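Local atomic coordinates of transcriptional regulator, MarR/EmrR family (Clostridium acetobutylicum, PDB entry 3JW4), a protein that probably binds DNA and acts as a transcription regulator of the MarR family. Residues Gly85-Arg90 against Ile101-Lys106. Residues are numbered along the deposited sequence; the frame is centred on the assembly and turned at random.
Sequences GYIERR and IYVLPK
R90 lays its guanidinium flat on the ring of Y102: the planes differ by 8°, and CZ sits 3.8 Å from the ring centroid, 18° off the normal, which meets the criteria for both a stack and a cation-pi contact. An extended chain from CG to NE carries the group across the ring. R90 NE donates to E88 OE2 (2.6 Å) in a salt bridge that is tilted from both planes and meets OE2 on its anti side; this limits the rotation of the group. A water accepts from R90 NH2 and donates to both E88 OE2 and V103 O, tying this ion pair to the opposite backbone.

Backbone bonds set the pairing. E88 and Y102 form an antiparallel hydrogen-bonded pair with two 2.9 Å N to O bonds, E88 N to Y102 O and Y102 N to E88 O. I87 with V103 and R89 with I101 are non-hydrogen-bonded pairs. This two-stranded hairpin is the wing of the MarR winged helix-turn-helix, an element that in relatives commonly approaches DNA. Past the strands, L104 N, at the N-cap of helix 105-126, donates to Y86 O at 2.9 Å.

Van der Waals contacts lie on both faces of the hairpin and beyond its end. I87 CD1 meets I101 CG2 at 4.1 Å on the face directed at helices 41-53 and 74-83. On the face of E88 and Y102, L104 CD2 abuts E88 CD at 3.6 Å. Where helix 105-126 begins, the fully extended K106 chain runs obliquely past Y86, its CE 3.6 Å from Y86 CE1, and its NZ bonds to K84 O.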
loop_
_atom_site.group_PDB
_atom_site.type_symbol
_atom_site.label_atom_id
_atom_site.label_comp_id
_atom_site.label_asym_id
_atom_site.label_seq_id
_atom_site.Cartn_x
_atom_site.Cartn_y
_atom_site.Cartn_z
ATOM N N GLY B 85 2.077 -13.427 -25.523
ATOM C CA GLY B 85 2.984 -13.015 -26.578
ATOM C C GLY B 85 3.745 -11.740 -26.251
ATOM O O GLY B 85 4.224 -11.078 -27.156
ATOM N N TYR B 86 3.857 -11.391 -24.967
ATOM C CA TYR B 86 4.491 -10.135 -24.551
ATOM C C TYR B 86 5.969 -10.303 -24.229
ATOM O O TYR B 86 6.715 -9.357 -24.323
ATOM C CB TYR B 86 3.808 -9.546 -23.324
ATOM C CG TYR B 86 2.356 -9.147 -23.498
ATOM C CD1 TYR B 86 1.945 -8.382 -24.561
ATOM C CD2 TYR B 86 1.413 -9.480 -22.533
ATOM C CE1 TYR B 86 0.593 -7.986 -24.696
ATOM C CE2 TYR B 86 0.055 -9.075 -22.640
ATOM C CZ TYR B 86 -0.335 -8.341 -23.724
ATOM O OH TYR B 86 -1.622 -7.932 -23.832
ATOM N N ILE B 87 6.364 -11.484 -23.778
ATOM C CA ILE B 87 7.751 -11.773 -23.438
ATOM C C ILE B 87 8.110 -13.142 -23.975
ATOM O O ILE B 87 7.216 -13.950 -24.278
ATOM C CB ILE B 87 8.014 -11.739 -21.927
ATOM C CG1 ILE B 87 7.254 -12.852 -21.196
ATOM C CG2 ILE B 87 7.652 -10.331 -21.293
ATOM C CD1 ILE B 87 7.602 -12.979 -19.708
ATOM N N GLU B 88 9.409 -13.389 -24.109
ATOM C CA GLU B 88 9.940 -14.686 -24.529
ATOM C C GLU B 88 11.184 -14.986 -23.703
ATOM O O GLU B 88 11.769 -14.091 -23.088
ATOM C CB GLU B 88 10.312 -14.706 -26.011
ATOM C CG GLU B 88 11.377 -13.698 -26.376
ATOM C CD GLU B 88 11.992 -13.867 -27.775
ATOM O OE1 GLU B 88 11.559 -14.757 -28.549
ATOM O OE2 GLU B 88 12.929 -13.081 -28.081
ATOM N N ARG B 89 11.572 -16.242 -23.713
ATOM C CA ARG B 89 12.779 -16.689 -23.060
ATOM C C ARG B 89 13.707 -17.134 -24.157
ATOM O O ARG B 89 13.343 -17.957 -24.968
ATOM C CB ARG B 89 12.471 -17.822 -22.102
ATOM C CG ARG B 89 11.566 -17.375 -20.938
ATOM C CD ARG B 89 10.880 -18.571 -20.264
ATOM N NE ARG B 89 10.670 -18.322 -18.831
ATOM C CZ ARG B 89 9.491 -18.260 -18.201
ATOM N NH1 ARG B 89 8.341 -18.428 -18.846
ATOM N NH2 ARG B 89 9.464 -18.032 -16.887
ATOM N N ARG B 90 14.887 -16.542 -24.209
ATOM C CA ARG B 90 15.864 -16.835 -25.243
ATOM C C ARG B 90 17.053 -17.538 -24.642
ATOM O O ARG B 90 17.554 -17.128 -23.591
ATOM C CB ARG B 90 16.388 -15.551 -25.880
ATOM C CG ARG B 90 15.388 -14.738 -26.671
ATOM C CD ARG B 90 16.148 -13.636 -27.409
ATOM N NE ARG B 90 15.372 -12.413 -27.629
ATOM C CZ ARG B 90 15.926 -11.233 -27.928
ATOM N NH1 ARG B 90 17.250 -11.112 -28.030
ATOM N NH2 ARG B 90 15.173 -10.161 -28.134
ATOM N N ILE B 101 15.206 -13.530 -20.219
ATOM C CA ILE B 101 13.858 -13.088 -20.502
ATOM C C ILE B 101 13.930 -11.750 -21.279
ATOM O O ILE B 101 14.686 -10.821 -20.887
ATOM C CB ILE B 101 13.051 -12.958 -19.174
ATOM C CG1 ILE B 101 13.053 -14.306 -18.417
ATOM C CG2 ILE B 101 11.645 -12.463 -19.438
ATOM C CD1 ILE B 101 12.621 -14.212 -16.987
ATOM N N TYR B 102 13.218 -11.677 -22.400
ATOM C CA TYR B 102 13.148 -10.461 -23.195
ATOM C C TYR B 102 11.710 -10.083 -23.483
ATOM O O TYR B 102 10.855 -10.929 -23.510
ATOM C CB TYR B 102 13.868 -10.649 -24.518
ATOM C CG TYR B 102 15.347 -10.845 -24.370
ATOM C CD1 TYR B 102 15.866 -12.104 -24.110
ATOM C CD2 TYR B 102 16.222 -9.783 -24.481
ATOM C CE1 TYR B 102 17.230 -12.301 -23.983
ATOM C CE2 TYR B 102 17.605 -9.973 -24.330
ATOM C CZ TYR B 102 18.084 -11.240 -24.085
ATOM O OH TYR B 102 19.426 -11.480 -23.946
ATOM N N VAL B 103 11.458 -8.801 -23.679
ATOM C CA VAL B 103 10.169 -8.339 -24.131
ATOM C C VAL B 103 10.073 -8.547 -25.651
ATOM O O VAL B 103 11.027 -8.411 -26.398
ATOM C CB VAL B 103 9.955 -6.885 -23.703
ATOM C CG1 VAL B 103 8.650 -6.388 -24.113
ATOM C CG2 VAL B 103 10.008 -6.825 -22.145
ATOM N N LEU B 104 8.927 -8.991 -26.106
ATOM C CA LEU B 104 8.704 -9.047 -27.554
ATOM C C LEU B 104 8.119 -7.692 -28.008
ATOM O O LEU B 104 7.662 -6.938 -27.169
ATOM C CB LEU B 104 7.737 -10.194 -27.831
ATOM C CG LEU B 104 8.316 -11.596 -27.737
ATOM C CD1 LEU B 104 7.182 -12.682 -27.670
ATOM C CD2 LEU B 104 9.240 -11.851 -28.924
ATOM N N PRO B 105 8.063 -7.402 -29.336
ATOM C CA PRO B 105 7.476 -6.114 -29.742
ATOM C C PRO B 105 6.059 -5.800 -29.231
ATOM O O PRO B 105 5.786 -4.658 -28.798
ATOM C CB PRO B 105 7.524 -6.169 -31.274
ATOM C CG PRO B 105 8.765 -7.011 -31.554
ATOM C CD PRO B 105 8.843 -8.014 -30.422
ATOM N N LYS B 106 5.175 -6.776 -29.221
ATOM C CA LYS B 106 3.862 -6.557 -28.625
ATOM C C LYS B 106 3.971 -6.108 -27.139
ATOM O O LYS B 106 3.198 -5.283 -26.639
ATOM C CB LYS B 106 3.064 -7.849 -28.724
ATOM C CG LYS B 106 1.625 -7.806 -28.210
ATOM C CD LYS B 106 1.008 -9.212 -28.381
ATOM C CE LYS B 106 -0.375 -9.302 -27.903
ATOM N NZ LYS B 106 -0.920 -10.653 -28.181
HETATM O O HOH W 1 12.570 -10.175 -27.960
HETATM O O HOH W 2 19.778 -12.099 -27.161
#